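Local coordinates for cystathionine gamma-synthase (PDB 6LGO), which probably works as a pyridoxal-phosphate-dependent enzyme of the trans-sulfuration family, making cystathionine and perhaps also cleaving it, at residues L151-T156 with L180-N185; D184-S189 with T207-N212; S312-G317 with D368-L373. The protein carries 1 engineered substitution. All blocks are in the same frame, centred on the assembly; numbering follows the deposited sequence.

Interaction 1: L151-T156 with L180-N185; sequences LVLIET and LTVVDN. With EBO ((2~{S})-2-azanyl-4-[(3~{S})-3-[(~{E})-[2-methyl-3-oxidanyl-5-(phosphonomethyl)pyridin-4-yl]methylideneamino]-4-oxidanyl-4-oxidanylidene-butyl]sulfanyl-butanoic acid), chain E.
V182 is the main bump of this contact. V182 CG1 fills the dip between L151 and L153, 3.6 Å from L153 CB and 3.9 Å from L151 CD1. Chi1 of V182 is 61°, which sets CG1 between the backbone N and the carbonyl carbon, over the neighbouring strand. L151 swings its CD1 back across the strand to cover L180, 3.9 Å from L180 CB. On the face of I154 and V183 the fit is looser. There the I154 CD1 methyl meets V183 CG2 at 4.1 Å, the two side chains lying at a slant.

The strands run parallel in register. V152 N bonds to L180 O and I154 N to V182 O. V182 N and D184 N return bonds to V152 O and I154 O.

At the C-terminal end, E155 and D184 point the same way, with carboxylate planes 59° apart. One water donates to both, at 2.6 Å from E155 OE2 and 2.8 Å from D184 OD2, and so bridges the two carboxylates. D184 OD2 also sits 2.7 Å from the pyridine N of the ligand. T186 OG1 holds D184 OD1. E155 OE2 has a second partner in Y112 N.

Strands 104-108 and 202-206 flank the pair in the central sheet. Helix 167-176 makes the beta-alpha-beta crossover between the two strands, and its L167, V170 and A174 pack on the face of T181, I154 and V183.

Interaction 2: D184-S189 with T207-N212; sequences DNTFLS and TTKYIN. With EBO ((2~{S})-2-azanyl-4-[(3~{S})-3-[(~{E})-[2-methyl-3-oxidanyl-5-(phosphonomethyl)pyridin-4-yl]methylideneamino]-4-oxidanyl-4-oxidanylidene-butyl]sulfanyl-butanoic acid), chain E.
T186 and K209 meet in the pyridoxal phosphate site of a fold type I enzyme, where loops leaving two neighbouring strands come together. K209 is the lysine predicted to carry the cofactor. Here the cofactor is instead in imine linkage to an amino acid, and K209 NZ stands 3.5 Å from ligand C8. NZ is hydrogen-bonded to S337 OG and to Y57 OH of the second subunit.

T186 CG2 presses against K209 CG at 3.4 Å, crossing it at a slant. The lysine chain bends at chi2 (-44°) and then extends, carrying its end to the ligand. An Asx turn holds T186, with T186 N 3.1 Å from D184 OD1 and nearly along its C-O bond. T186 OG1 uses the OD1 lone pair on the side of OD2. Nearby, T208 OG1 donates to ligand phosphonate oxygen O2 at 2.9 Å.

Further from the ligand, S189 CB touches Y210 CB. The Y210 ring turns its edge to T186 O, with Y210 CD2 3.7 Å away. Y210 CE2 comes 3.4 Å from F187 O. A water lies 2.8 Å from Y210 OH and donates to F187 O at 2.8 Å.

Interaction 3: S312-G317 with D368-L373; sequences SFELEG and DGLLRL. With EBO ((2~{S})-2-azanyl-4-[(3~{S})-3-[(~{E})-[2-methyl-3-oxidanyl-5-(phosphonomethyl)pyridin-4-yl]methylideneamino]-4-oxidanyl-4-oxidanylidene-butyl]sulfanyl-butanoic acid), chain E.
The F313 ring takes L371 on one face and leucines at its edge. L371 CB makes a CH-pi contact, 4.2 Å from the ring centroid and 25° off the ring normal, displaced toward the rim. At the edge, F313 CE1 is 3.8 Å from L373 CG, and L315 CD1 lies in the ring plane. F325 meets the ring edge-to-face. Chi1 of F313 is 72°. This places the ring between its own backbone N and carbonyl carbon, where it leans across to the other strand. L315 CD2 adds a contact of 4.1 Å with L371 CD1. L277 of helix 259-277 also packs on F313.

The second flat group is the R372 guanidinium, which turns its edge to the ligand carboxylate. R372 NH1 donates to ligand O6 at 2.8 Å, almost straight at 175°. R372 NH2 donates to ligand O5 at 3.0 Å. This bidentate pair restrains the rotation of the carboxylate. The arginine chain runs out extended and then bends at chi3 to bring both nitrogens round.

The backbones pair antiparallel. F313 and L371 are the hydrogen-bonded pair, with F313 N to L371 O at 2.8 Å and L371 N to F313 O at 3.0 Å. S312 and R372 are the next, non-hydrogen-bonded pair. L370 lays its CD1 against F313 O, at 3.5 Å, and beside S312 OG. The hydroxyl of S312 is tied to P160 O, and E314 OE2 to Y287 OH.

This is the small C-terminal domain sheet of a fold type I pyridoxal phosphate enzyme. Its strand 371-374 presents an arginine to the alpha-carboxylate of the cofactor-bound amino acid, as is characteristic of that fold.

The contacts come in order along the chain. Interactions 1 and 2 overlap at D184 and N185, with centres about 14 Å apart. Interaction 1 joins two parallel strands of the seven-stranded sheet. Interaction 2 joins loops that follow strands 180-184 and 202-206 of that sheet. Interaction 3 belongs to the separate five-stranded sheet, its centre about 27 Å from that of interaction 1 and about 23 Å from that of interaction 2. All three touch the same ligand. The large sheet and its loops mainly meet the cofactor part, with K209 NZ at the imine end of the amino acid. The smaller sheet meets the carboxylate. Residues of the second subunit complete the site.

Interaction 1: L151-T156 with L180-N185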
loop_
_atom_site.group_PDB
_atom_site.type_symbol
_atom_site.label_atom_id
_atom_site.label_comp_id
_atom_site.label_asym_id
_atom_site.label_seq_id
_atom_site.Cartn_x
_atom_site.Cartn_y
_atom_site.Cartn_z
ATOM N N LEU A 151 -29.885 -21.576 14.882
ATOM C CA LEU A 151 -28.653 -21.612 14.069
ATOM C C LEU A 151 -27.782 -22.760 14.516
ATOM O O LEU A 151 -27.588 -22.960 15.718
ATOM C CB LEU A 151 -27.898 -20.298 14.234
ATOM C CG LEU A 151 -26.631 -20.126 13.378
ATOM C CD1 LEU A 151 -26.933 -20.098 11.863
ATOM C CD2 LEU A 151 -25.915 -18.841 13.781
ATOM N N VAL A 152 -27.284 -23.481 13.527
ATOM C CA VAL A 152 -26.274 -24.554 13.680
ATOM C C VAL A 152 -25.043 -24.117 12.868
ATOM O O VAL A 152 -25.188 -23.830 11.622
ATOM C CB VAL A 152 -26.791 -25.883 13.120
ATOM C CG1 VAL A 152 -25.687 -26.940 13.139
ATOM C CG2 VAL A 152 -28.043 -26.350 13.840
ATOM N N LEU A 153 -23.875 -24.125 13.512
ATOM C CA LEU A 153 -22.606 -23.841 12.809
ATOM C C LEU A 153 -21.850 -25.157 12.619
ATOM O O LEU A 153 -21.684 -25.885 13.601
ATOM C CB LEU A 153 -21.807 -22.823 13.631
ATOM C CG LEU A 153 -20.466 -22.438 13.031
ATOM C CD1 LEU A 153 -20.173 -20.991 13.312
ATOM C CD2 LEU A 153 -19.389 -23.276 13.595
ATOM N N ILE A 154 -21.400 -25.409 11.397
ATOM C CA ILE A 154 -20.565 -26.583 11.039
ATOM C C ILE A 154 -19.175 -26.056 10.708
ATOM O O ILE A 154 -19.081 -25.106 9.955
ATOM C CB ILE A 154 -21.177 -27.298 9.846
ATOM C CG1 ILE A 154 -22.620 -27.703 10.120
ATOM C CG2 ILE A 154 -20.305 -28.426 9.347
ATOM C CD1 ILE A 154 -23.395 -28.027 8.885
ATOM N N GLU A 155 -18.129 -26.734 11.168
ATOM C CA GLU A 155 -16.756 -26.452 10.716
ATOM C C GLU A 155 -16.196 -27.728 10.130
ATOM O O GLU A 155 -15.794 -28.572 10.918
ATOM C CB GLU A 155 -15.980 -25.902 11.890
ATOM C CG GLU A 155 -14.561 -25.548 11.560
ATOM C CD GLU A 155 -13.711 -25.138 12.763
ATOM O OE1 GLU A 155 -12.670 -25.756 12.927
ATOM O OE2 GLU A 155 -14.121 -24.228 13.548
ATOM N N THR A 156 -16.088 -27.842 8.796
ATOM C CA THR A 156 -15.612 -29.108 8.206
ATOM C C THR A 156 -14.722 -28.795 7.024
ATOM O O THR A 156 -15.054 -27.988 6.153
ATOM C CB THR A 156 -16.783 -30.065 7.896
ATOM O OG1 THR A 156 -16.266 -31.259 7.324
ATOM C CG2 THR A 156 -17.717 -29.579 6.825
ATOM N N LEU A 180 -31.399 -22.344 10.810
ATOM C CA LEU A 180 -30.447 -21.874 9.787
ATOM C C LEU A 180 -29.149 -22.631 10.017
ATOM O O LEU A 180 -28.914 -23.042 11.159
ATOM C CB LEU A 180 -30.249 -20.349 9.886
ATOM C CG LEU A 180 -31.495 -19.503 9.527
ATOM C CD1 LEU A 180 -31.231 -18.060 9.843
ATOM C CD2 LEU A 180 -31.959 -19.684 8.042
ATOM N N THR A 181 -28.385 -22.826 8.950
ATOM C CA THR A 181 -27.033 -23.424 8.968
ATOM C C THR A 181 -25.994 -22.430 8.452
ATOM O O THR A 181 -26.255 -21.762 7.452
ATOM C CB THR A 181 -26.913 -24.703 8.133
ATOM O OG1 THR A 181 -27.562 -24.469 6.895
ATOM C CG2 THR A 181 -27.534 -25.880 8.827
ATOM N N VAL A 182 -24.847 -22.416 9.127
ATOM C CA VAL A 182 -23.666 -21.666 8.678
ATOM C C VAL A 182 -22.476 -22.602 8.718
ATOM O O VAL A 182 -22.265 -23.281 9.769
ATOM C CB VAL A 182 -23.427 -20.418 9.522
ATOM C CG1 VAL A 182 -23.173 -20.721 10.989
ATOM C CG2 VAL A 182 -22.250 -19.646 8.935
ATOM N N VAL A 183 -21.687 -22.589 7.642
ATOM C CA VAL A 183 -20.515 -23.496 7.541
ATOM C C VAL A 183 -19.260 -22.611 7.448
ATOM O O VAL A 183 -19.089 -21.784 6.503
ATOM C CB VAL A 183 -20.594 -24.435 6.324
ATOM C CG1 VAL A 183 -19.436 -25.395 6.327
ATOM C CG2 VAL A 183 -21.886 -25.216 6.233
ATOM N N ASP A 184 -18.342 -22.856 8.354
ATOM C CA ASP A 184 -16.988 -22.288 8.277
ATOM C C ASP A 184 -16.199 -23.180 7.318
ATOM O O ASP A 184 -15.788 -24.261 7.674
ATOM C CB ASP A 184 -16.401 -22.183 9.677
ATOM C CG ASP A 184 -15.046 -21.529 9.753
ATOM O OD1 ASP A 184 -14.406 -21.473 8.680
ATOM O OD2 ASP A 184 -14.635 -21.149 10.912
ATOM N N ASN A 185 -15.923 -22.628 6.148
ATOM C CA ASN A 185 -15.293 -23.313 5.010
ATOM C C ASN A 185 -13.832 -22.854 4.894
ATOM O O ASN A 185 -13.285 -22.950 3.791
ATOM C CB ASN A 185 -16.097 -23.053 3.747
ATOM C CG ASN A 185 -15.749 -23.995 2.609
ATOM O OD1 ASN A 185 -15.998 -23.621 1.457
ATOM N ND2 ASN A 185 -15.260 -25.183 2.910
HETATM O O6 EBO E . -5.895 -22.106 13.552
HETATM C C15 EBO E . -5.255 -21.042 13.232
HETATM O O5 EBO E . -4.038 -20.981 13.023
HETATM C C8 EBO E . -5.872 -19.706 13.091
HETATM C C9 EBO E . -5.327 -18.560 14.046
HETATM C C10 EBO E . -4.698 -19.030 15.406
HETATM S S EBO E . -4.266 -17.546 16.134
HETATM C C11 EBO E . -4.477 -18.085 17.760
HETATM C C12 EBO E . -3.749 -17.153 18.661
HETATM C C13 EBO E . -4.297 -15.782 18.938
HETATM C C14 EBO E . -5.695 -15.739 19.461
HETATM O O4 EBO E . -6.632 -15.839 18.678
HETATM O O3 EBO E . -5.979 -15.533 20.631
HETATM N N2 EBO E . -3.284 -15.322 19.880
HETATM N N1 EBO E . -7.337 -19.921 12.881
HETATM C C7 EBO E . -8.166 -19.036 12.574
HETATM C C3 EBO E . -9.549 -19.315 12.199
HETATM C C2 EBO E . -9.911 -20.644 11.835
HETATM O O7 EBO E . -9.028 -21.703 11.871
HETATM C C4 EBO E . -10.542 -18.201 12.117
HETATM C C6 EBO E . -10.389 -16.668 12.257
HETATM P P EBO E . -9.224 -15.262 11.755
HETATM O O2 EBO E . -8.947 -14.498 10.507
HETATM O O1 EBO E . -9.798 -14.036 12.579
HETATM O O EBO E . -7.812 -15.346 12.434
HETATM C C5 EBO E . -11.860 -18.786 11.807
HETATM N N EBO E . -12.252 -20.041 11.459
HETATM C C1 EBO E . -11.298 -20.959 11.499
HETATM C C EBO E . -11.474 -22.375 11.119
HETATM O O HOH W 1 -15.276 -21.890 13.557
#

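Interaction 2: D184-S189 with T207-N212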
loop_
_atom_site.group_PDB
_atom_site.type_symbol
_atom_site.label_atom_id
_atom_site.label_comp_id
_atom_site.label_asym_id
_atom_site.label_seq_id
_atom_site.Cartn_x
_atom_site.Cartn_y
_atom_site.Cartn_z
ATOM N N ASP A 184 -18.342 -22.856 8.354
ATOM C CA ASP A 184 -16.988 -22.288 8.277
ATOM C C ASP A 184 -16.199 -23.180 7.318
ATOM O O ASP A 184 -15.788 -24.261 7.674
ATOM C CB ASP A 184 -16.401 -22.183 9.677
ATOM C CG ASP A 184 -15.046 -21.529 9.753
ATOM O OD1 ASP A 184 -14.406 -21.473 8.680
ATOM O OD2 ASP A 184 -14.635 -21.149 10.912
ATOM N N ASN A 185 -15.923 -22.628 6.148
ATOM C CA ASN A 185 -15.293 -23.313 5.010
ATOM C C ASN A 185 -13.832 -22.854 4.894
ATOM O O ASN A 185 -13.285 -22.950 3.791
ATOM C CB ASN A 185 -16.097 -23.053 3.747
ATOM C CG ASN A 185 -15.749 -23.995 2.609
ATOM O OD1 ASN A 185 -15.998 -23.621 1.457
ATOM N ND2 ASN A 185 -15.260 -25.183 2.910
ATOM N N THR A 186 -13.200 -22.399 5.976
ATOM C CA THR A 186 -11.831 -21.828 5.912
ATOM C C THR A 186 -10.843 -22.904 5.390
ATOM O O THR A 186 -9.948 -22.560 4.614
ATOM C CB THR A 186 -11.460 -21.333 7.302
ATOM O OG1 THR A 186 -12.382 -20.322 7.717
ATOM C CG2 THR A 186 -10.030 -20.855 7.399
ATOM N N PHE A 187 -10.899 -24.116 5.927
ATOM C CA PHE A 187 -9.877 -25.194 5.741
ATOM C C PHE A 187 -9.794 -25.675 4.299
ATOM O O PHE A 187 -8.724 -26.152 3.986
ATOM C CB PHE A 187 -10.038 -26.383 6.678
ATOM C CG PHE A 187 -9.132 -26.345 7.878
ATOM C CD1 PHE A 187 -8.846 -25.144 8.542
ATOM C CD2 PHE A 187 -8.567 -27.506 8.375
ATOM C CE1 PHE A 187 -8.059 -25.115 9.694
ATOM C CE2 PHE A 187 -7.705 -27.469 9.472
ATOM C CZ PHE A 187 -7.445 -26.288 10.126
ATOM N N LEU A 188 -10.793 -25.461 3.453
ATOM C CA LEU A 188 -10.754 -25.995 2.076
ATOM C C LEU A 188 -10.903 -24.897 1.034
ATOM O O LEU A 188 -10.427 -25.083 -0.111
ATOM C CB LEU A 188 -11.888 -27.025 1.999
ATOM C CG LEU A 188 -11.540 -28.376 2.637
ATOM C CD1 LEU A 188 -12.685 -29.394 2.493
ATOM C CD2 LEU A 188 -10.299 -29.014 2.019
ATOM N N SER A 189 -11.489 -23.763 1.407
ATOM C CA SER A 189 -11.727 -22.604 0.501
ATOM C C SER A 189 -12.866 -22.999 -0.408
ATOM O O SER A 189 -13.222 -24.177 -0.541
ATOM C CB SER A 189 -10.511 -22.211 -0.319
ATOM O OG SER A 189 -10.432 -22.955 -1.552
ATOM N N THR A 207 -10.417 -15.214 5.484
ATOM C CA THR A 207 -9.726 -14.923 4.212
ATOM C C THR A 207 -8.236 -14.864 4.483
ATOM O O THR A 207 -7.483 -14.990 3.530
ATOM C CB THR A 207 -10.235 -13.664 3.548
ATOM O OG1 THR A 207 -9.974 -12.515 4.362
ATOM C CG2 THR A 207 -11.706 -13.850 3.283
ATOM N N THR A 208 -7.862 -14.759 5.764
ATOM C CA THR A 208 -6.465 -14.825 6.221
ATOM C C THR A 208 -5.813 -16.081 5.637
ATOM O O THR A 208 -4.543 -16.098 5.504
ATOM C CB THR A 208 -6.399 -14.849 7.743
ATOM O OG1 THR A 208 -7.275 -13.835 8.281
ATOM C CG2 THR A 208 -4.987 -14.733 8.218
ATOM N N LYS A 209 -6.568 -17.160 5.459
ATOM C CA LYS A 209 -5.938 -18.460 5.133
ATOM C C LYS A 209 -5.735 -18.586 3.622
ATOM O O LYS A 209 -5.005 -17.788 3.104
ATOM C CB LYS A 209 -6.634 -19.610 5.846
ATOM C CG LYS A 209 -6.950 -19.327 7.296
ATOM C CD LYS A 209 -5.838 -18.656 8.154
ATOM C CE LYS A 209 -6.338 -18.577 9.594
ATOM N NZ LYS A 209 -5.523 -17.592 10.316
ATOM N N TYR A 210 -6.231 -19.629 2.987
ATOM C CA TYR A 210 -5.989 -19.934 1.564
ATOM C C TYR A 210 -6.445 -18.829 0.610
ATOM O O TYR A 210 -5.855 -18.625 -0.441
ATOM C CB TYR A 210 -6.759 -21.195 1.220
ATOM C CG TYR A 210 -6.118 -22.431 1.797
ATOM C CD1 TYR A 210 -4.913 -22.908 1.282
ATOM C CD2 TYR A 210 -6.656 -23.074 2.906
ATOM C CE1 TYR A 210 -4.284 -24.034 1.801
ATOM C CE2 TYR A 210 -6.020 -24.184 3.469
ATOM C CZ TYR A 210 -4.842 -24.670 2.911
ATOM O OH TYR A 210 -4.249 -25.795 3.446
ATOM N N ILE A 211 -7.551 -18.159 0.891
ATOM C CA ILE A 211 -8.120 -17.245 -0.125
ATOM C C ILE A 211 -7.065 -16.135 -0.398
ATOM O O ILE A 211 -6.663 -15.934 -1.555
ATOM C CB ILE A 211 -9.468 -16.684 0.353
ATOM C CG1 ILE A 211 -10.572 -17.722 0.245
ATOM C CG2 ILE A 211 -9.835 -15.425 -0.416
ATOM C CD1 ILE A 211 -11.745 -17.367 1.102
ATOM N N ASN A 212 -6.591 -15.475 0.653
ATOM C CA ASN A 212 -5.447 -14.546 0.549
ATOM C C ASN A 212 -4.156 -15.260 0.169
ATOM O O ASN A 212 -3.470 -14.794 -0.776
ATOM C CB ASN A 212 -5.206 -13.708 1.800
ATOM C CG ASN A 212 -4.126 -12.686 1.577
ATOM O OD1 ASN A 212 -3.089 -12.697 2.269
ATOM N ND2 ASN A 212 -4.328 -11.856 0.585
HETATM O O6 EBO E . -5.895 -22.106 13.552
HETATM C C15 EBO E . -5.255 -21.042 13.232
HETATM O O5 EBO E . -4.038 -20.981 13.023
HETATM C C8 EBO E . -5.872 -19.706 13.091
HETATM C C9 EBO E . -5.327 -18.560 14.046
HETATM C C10 EBO E . -4.698 -19.030 15.406
HETATM S S EBO E . -4.266 -17.546 16.134
HETATM C C11 EBO E . -4.477 -18.085 17.760
HETATM C C12 EBO E . -3.749 -17.153 18.661
HETATM C C13 EBO E . -4.297 -15.782 18.938
HETATM C C14 EBO E . -5.695 -15.739 19.461
HETATM O O4 EBO E . -6.632 -15.839 18.678
HETATM O O3 EBO E . -5.979 -15.533 20.631
HETATM N N2 EBO E . -3.284 -15.322 19.880
HETATM N N1 EBO E . -7.337 -19.921 12.881
HETATM C C7 EBO E . -8.166 -19.036 12.574
HETATM C C3 EBO E . -9.549 -19.315 12.199
HETATM C C2 EBO E . -9.911 -20.644 11.835
HETATM O O7 EBO E . -9.028 -21.703 11.871
HETATM C C4 EBO E . -10.542 -18.201 12.117
HETATM C C6 EBO E . -10.389 -16.668 12.257
HETATM P P EBO E . -9.224 -15.262 11.755
HETATM O O2 EBO E . -8.947 -14.498 10.507
HETATM O O1 EBO E . -9.798 -14.036 12.579
HETATM O O EBO E . -7.812 -15.346 12.434
HETATM C C5 EBO E . -11.860 -18.786 11.807
HETATM N N EBO E . -12.252 -20.041 11.459
HETATM C C1 EBO E . -11.298 -20.959 11.499
HETATM C C EBO E . -11.474 -22.375 11.119
HETATM O O HOH W 2 -6.473 -27.478 3.081
#

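Interaction 3: S312-G317 with D368-L373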
loop_
_atom_site.group_PDB
_atom_site.type_symbol
_atom_site.label_atom_id
_atom_site.label_comp_id
_atom_site.label_asym_id
_atom_site.label_seq_id
_atom_site.Cartn_x
_atom_site.Cartn_y
_atom_site.Cartn_z
ATOM N N SER A 312 -2.737 -33.181 10.776
ATOM C CA SER A 312 -2.076 -33.211 12.099
ATOM C C SER A 312 -1.695 -34.647 12.448
ATOM O O SER A 312 -1.962 -35.578 11.645
ATOM C CB SER A 312 -2.898 -32.419 13.094
ATOM O OG SER A 312 -4.102 -33.086 13.249
ATOM N N PHE A 313 -0.779 -34.763 13.382
ATOM C CA PHE A 313 -0.119 -36.040 13.680
ATOM C C PHE A 313 0.391 -36.015 15.122
ATOM O O PHE A 313 0.490 -34.954 15.683
ATOM C CB PHE A 313 0.936 -36.395 12.624
ATOM C CG PHE A 313 2.155 -35.536 12.702
ATOM C CD1 PHE A 313 2.170 -34.290 12.101
ATOM C CD2 PHE A 313 3.240 -35.941 13.429
ATOM C CE1 PHE A 313 3.283 -33.492 12.142
ATOM C CE2 PHE A 313 4.357 -35.129 13.476
ATOM C CZ PHE A 313 4.371 -33.914 12.837
ATOM N N GLU A 314 0.595 -37.218 15.673
ATOM C CA GLU A 314 1.052 -37.519 17.051
ATOM C C GLU A 314 2.321 -38.352 16.845
ATOM O O GLU A 314 2.314 -39.325 16.106
ATOM C CB GLU A 314 -0.027 -38.221 17.875
ATOM C CG GLU A 314 -0.672 -37.426 19.023
ATOM C CD GLU A 314 -2.223 -37.496 19.096
ATOM O OE1 GLU A 314 -2.795 -36.811 19.954
ATOM O OE2 GLU A 314 -2.894 -38.222 18.310
ATOM N N LEU A 315 3.410 -37.882 17.412
ATOM C CA LEU A 315 4.717 -38.556 17.466
ATOM C C LEU A 315 4.718 -39.567 18.627
ATOM O O LEU A 315 4.046 -39.314 19.630
ATOM C CB LEU A 315 5.709 -37.429 17.722
ATOM C CG LEU A 315 6.717 -37.112 16.643
ATOM C CD1 LEU A 315 6.309 -37.586 15.283
ATOM C CD2 LEU A 315 7.049 -35.658 16.664
ATOM N N GLU A 316 5.432 -40.683 18.490
ATOM C CA GLU A 316 5.911 -41.553 19.611
ATOM C C GLU A 316 6.883 -40.692 20.420
ATOM O O GLU A 316 7.548 -39.865 19.758
ATOM C CB GLU A 316 6.651 -42.750 18.986
ATOM C CG GLU A 316 6.002 -44.125 19.046
ATOM C CD GLU A 316 4.502 -44.333 19.133
ATOM O OE1 GLU A 316 3.815 -44.625 18.102
ATOM O OE2 GLU A 316 4.072 -44.324 20.269
ATOM N N GLY A 317 7.003 -40.862 21.754
ATOM C CA GLY A 317 8.147 -40.333 22.529
ATOM C C GLY A 317 7.831 -39.109 23.375
ATOM O O GLY A 317 8.826 -38.447 23.890
ATOM N N ASP A 368 -1.918 -33.071 24.130
ATOM C CA ASP A 368 -0.703 -32.254 24.385
ATOM C C ASP A 368 0.415 -32.582 23.369
ATOM O O ASP A 368 1.348 -31.732 23.214
ATOM C CB ASP A 368 -0.320 -32.374 25.868
ATOM C CG ASP A 368 -1.228 -31.537 26.794
ATOM O OD1 ASP A 368 -2.222 -30.920 26.316
ATOM O OD2 ASP A 368 -0.901 -31.460 27.995
ATOM N N GLY A 369 0.340 -33.712 22.681
ATOM C CA GLY A 369 1.350 -34.179 21.712
ATOM C C GLY A 369 0.994 -33.775 20.271
ATOM O O GLY A 369 1.818 -33.955 19.383
ATOM N N LEU A 370 -0.161 -33.176 20.024
ATOM C CA LEU A 370 -0.623 -33.001 18.609
ATOM C C LEU A 370 0.171 -31.861 17.952
ATOM O O LEU A 370 0.291 -30.788 18.561
ATOM C CB LEU A 370 -2.128 -32.747 18.563
ATOM C CG LEU A 370 -2.718 -32.755 17.153
ATOM C CD1 LEU A 370 -2.761 -34.157 16.552
ATOM C CD2 LEU A 370 -4.093 -32.101 17.112
ATOM N N LEU A 371 0.733 -32.156 16.773
ATOM C CA LEU A 371 1.281 -31.162 15.811
ATOM C C LEU A 371 0.376 -31.065 14.579
ATOM O O LEU A 371 -0.142 -32.106 14.129
ATOM C CB LEU A 371 2.728 -31.545 15.486
ATOM C CG LEU A 371 3.648 -31.461 16.714
ATOM C CD1 LEU A 371 4.973 -32.117 16.386
ATOM C CD2 LEU A 371 3.801 -29.999 17.227
ATOM N N ARG A 372 0.193 -29.834 14.095
ATOM C CA ARG A 372 -0.558 -29.499 12.869
ATOM C C ARG A 372 0.364 -28.908 11.817
ATOM O O ARG A 372 1.137 -28.006 12.140
ATOM C CB ARG A 372 -1.678 -28.523 13.190
ATOM C CG ARG A 372 -2.658 -28.304 12.066
ATOM C CD ARG A 372 -3.582 -27.163 12.439
ATOM N NE ARG A 372 -2.911 -25.868 12.303
ATOM C CZ ARG A 372 -3.439 -24.673 12.589
ATOM N NH1 ARG A 372 -4.673 -24.600 13.075
ATOM N NH2 ARG A 372 -2.688 -23.574 12.395
ATOM N N LEU A 373 0.274 -29.433 10.591
ATOM C CA LEU A 373 1.051 -28.911 9.457
ATOM C C LEU A 373 0.119 -28.150 8.549
ATOM O O LEU A 373 -0.995 -28.676 8.283
ATOM C CB LEU A 373 1.614 -30.076 8.674
ATOM C CG LEU A 373 2.621 -30.950 9.384
ATOM C CD1 LEU A 373 3.115 -32.057 8.424
ATOM C CD2 LEU A 373 3.774 -30.075 9.877
HETATM O O6 EBO E . -5.895 -22.106 13.552
HETATM C C15 EBO E . -5.255 -21.042 13.232
HETATM O O5 EBO E . -4.038 -20.981 13.023
HETATM C C8 EBO E . -5.872 -19.706 13.091
HETATM C C9 EBO E . -5.327 -18.560 14.046
HETATM C C10 EBO E . -4.698 -19.030 15.406
HETATM S S EBO E . -4.266 -17.546 16.134
HETATM C C11 EBO E . -4.477 -18.085 17.760
HETATM C C12 EBO E . -3.749 -17.153 18.661
HETATM C C13 EBO E . -4.297 -15.782 18.938
HETATM C C14 EBO E . -5.695 -15.739 19.461
HETATM O O4 EBO E . -6.632 -15.839 18.678
HETATM O O3 EBO E . -5.979 -15.533 20.631
HETATM N N2 EBO E . -3.284 -15.322 19.880
HETATM N N1 EBO E . -7.337 -19.921 12.881
HETATM C C7 EBO E . -8.166 -19.036 12.574
HETATM C C3 EBO E . -9.549 -19.315 12.199
HETATM C C2 EBO E . -9.911 -20.644 11.835
HETATM O O7 EBO E . -9.028 -21.703 11.871
HETATM C C4 EBO E . -10.542 -18.201 12.117
HETATM C C6 EBO E . -10.389 -16.668 12.257
HETATM P P EBO E . -9.224 -15.262 11.755
HETATM O O2 EBO E . -8.947 -14.498 10.507
HETATM O O1 EBO E . -9.798 -14.036 12.579
HETATM O O EBO E . -7.812 -15.346 12.434
HETATM C C5 EBO E . -11.860 -18.786 11.807
HETATM N N EBO E . -12.252 -20.041 11.459
HETATM C C1 EBO E . -11.298 -20.959 11.499
HETATM C C EBO E . -11.474 -22.375 11.119
#